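Local coordinates for Pgp2 (Campylobacter jejuni subsp. jejuni, PDB 6XJ6), which is a probable peptidoglycan LD-carboxypeptidase whose accessory NTF2-like domain binds peptidoglycan in a pocket and thereby directs the helical shape of the cell, at residues A[179-184]-A[234-239]. Residues are numbered along the deposited sequence; the frame is centred on the assembly and turned at random. Where two conformers were deposited one is given.
Sequences DLFTWK and SDINIS
W183 N donates to D179 O at 2.8 Å, and K184 N to L180 O at 2.9 Å, the i to i+4 backbone bonds of helix 170-188. The W183 ring also sets its edge, in plane, beside that second acceptor, with CE3 3.5 Å from L180 O. The helix belongs to the NTF2-like domain, a fold in which helices pack against a strongly curved antiparallel sheet; the strand met here is 232-240. The contact itself is small, burying 111 Å² over both sides, and wholly apolar. I236 reaches from the strand with CD1 as its contact point, while F181 comes from the opposite direction, from the helix. F181 CZ lies 3.8 Å from I236 CD1 and F181 CE2 3.9 Å, so the methyl sits by the far end of the ring, oblique to its plane. With I236 CG1 anti to its own carbonyl carbon (chi1 -61°) and CD1 extended beyond it (chi2 166°), the branch projects as a straight arm to the helix. Nearest CA atoms, those of L180 and I236, remain 10.3 Å apart, a gap bridged by side chains alone. The chain turns a corner at D235, whose backbone is in the left-handed helical region. L271 of strand 263-275 also packs on L180, and F233, on the same strand as I236, touches L180, W183 and K184, extending the apolar layer under the helix. The K184 amine bonds to I231 O, tying the helix to the chain just before the strand, and F181 also meets the ring of H3. L180 borders the I236 methyl more loosely than F181 does, its CD2 4.4 Å from I236 CD1.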
# COMPACT_ATOMS: atom_id res chain seq x y z
N ASP A 179 -6.11 -6.59 15.70
CA ASP A 179 -6.82 -5.32 15.78
C ASP A 179 -7.86 -5.21 14.67
O ASP A 179 -8.98 -4.74 14.91
CB ASP A 179 -5.84 -4.16 15.67
CG ASP A 179 -5.01 -3.96 16.92
OD1 ASP A 179 -5.38 -4.49 17.99
OD2 ASP A 179 -3.99 -3.24 16.83
N LEU A 180 -7.51 -5.63 13.46
CA LEU A 180 -8.44 -5.59 12.34
C LEU A 180 -9.73 -6.33 12.67
O LEU A 180 -10.83 -5.83 12.40
CB LEU A 180 -7.79 -6.20 11.10
CG LEU A 180 -8.63 -6.23 9.83
CD1 LEU A 180 -8.81 -4.82 9.28
CD2 LEU A 180 -7.98 -7.12 8.80
N PHE A 181 -9.62 -7.54 13.22
CA PHE A 181 -10.82 -8.32 13.51
C PHE A 181 -11.56 -7.81 14.74
O PHE A 181 -12.77 -8.00 14.86
CB PHE A 181 -10.49 -9.81 13.58
CG PHE A 181 -10.34 -10.42 12.22
CD1 PHE A 181 -11.45 -10.87 11.53
CD2 PHE A 181 -9.11 -10.47 11.60
CE1 PHE A 181 -11.33 -11.40 10.27
CE2 PHE A 181 -8.99 -10.99 10.32
CZ PHE A 181 -10.10 -11.45 9.66
N THR A 182 -10.84 -7.14 15.66
CA THR A 182 -11.50 -6.49 16.79
C THR A 182 -12.29 -5.28 16.32
O THR A 182 -13.42 -5.05 16.77
CB THR A 182 -10.44 -6.08 17.82
OG1 THR A 182 -9.71 -7.24 18.25
CG2 THR A 182 -11.09 -5.41 19.03
N TRP A 183 -11.71 -4.51 15.40
CA TRP A 183 -12.42 -3.40 14.78
C TRP A 183 -13.63 -3.89 14.00
O TRP A 183 -14.72 -3.30 14.08
CB TRP A 183 -11.41 -2.67 13.88
CG TRP A 183 -11.92 -1.66 12.89
CD1 TRP A 183 -12.30 -0.37 13.13
CD2 TRP A 183 -12.03 -1.85 11.47
NE1 TRP A 183 -12.66 0.24 11.96
CE2 TRP A 183 -12.50 -0.64 10.92
CE3 TRP A 183 -11.78 -2.93 10.62
CZ2 TRP A 183 -12.73 -0.48 9.56
CZ3 TRP A 183 -12.01 -2.77 9.27
CH2 TRP A 183 -12.48 -1.56 8.75
N LYS A 184 -13.47 -4.99 13.26
CA LYS A 184 -14.59 -5.59 12.53
C LYS A 184 -15.72 -5.96 13.49
O LYS A 184 -16.90 -5.70 13.21
CB LYS A 184 -14.10 -6.83 11.79
CG LYS A 184 -15.18 -7.59 11.01
CD LYS A 184 -14.58 -8.84 10.38
CE LYS A 184 -15.63 -9.68 9.69
NZ LYS A 184 -16.58 -10.29 10.67
N SER A 234 -12.00 -11.21 3.33
CA SER A 234 -11.22 -12.21 2.61
C SER A 234 -10.13 -11.50 1.81
O SER A 234 -10.11 -10.27 1.69
CB SER A 234 -12.10 -13.08 1.71
OG SER A 234 -12.70 -12.32 0.68
N ASP A 235 -9.21 -12.30 1.28
CA ASP A 235 -8.11 -11.81 0.45
C ASP A 235 -7.32 -10.71 1.16
O ASP A 235 -7.05 -9.65 0.61
CB ASP A 235 -8.62 -11.34 -0.91
CG ASP A 235 -7.50 -11.13 -1.93
OD1 ASP A 235 -6.44 -11.78 -1.80
OD2 ASP A 235 -7.68 -10.30 -2.85
N ILE A 236 -6.94 -10.97 2.41
CA ILE A 236 -6.27 -9.95 3.22
C ILE A 236 -4.80 -9.88 2.84
O ILE A 236 -4.08 -10.89 2.87
CB ILE A 236 -6.44 -10.23 4.71
CG1 ILE A 236 -7.93 -10.22 5.09
CG2 ILE A 236 -5.70 -9.18 5.54
CD1 ILE A 236 -8.20 -10.81 6.46
N ASN A 237 -4.35 -8.67 2.49
CA ASN A 237 -2.95 -8.38 2.23
C ASN A 237 -2.52 -7.27 3.18
O ASN A 237 -3.15 -6.22 3.22
CB ASN A 237 -2.75 -7.87 0.81
CG ASN A 237 -3.07 -8.90 -0.24
OD1 ASN A 237 -2.83 -10.09 -0.05
ND2 ASN A 237 -3.59 -8.45 -1.38
N ILE A 238 -1.46 -7.53 3.93
CA ILE A 238 -0.89 -6.55 4.85
C ILE A 238 0.53 -6.27 4.41
O ILE A 238 1.31 -7.21 4.20
CB ILE A 238 -0.97 -7.03 6.31
CG1 ILE A 238 -2.44 -7.14 6.72
CG2 ILE A 238 -0.20 -6.09 7.23
CD1 ILE A 238 -2.66 -7.57 8.13
N SER A 239 0.86 -4.99 4.24
CA SER A 239 2.14 -4.62 3.69
C SER A 239 2.80 -3.50 4.48
O SER A 239 2.12 -2.56 4.91
CB SER A 239 1.95 -4.13 2.25
OG SER A 239 1.25 -5.08 1.47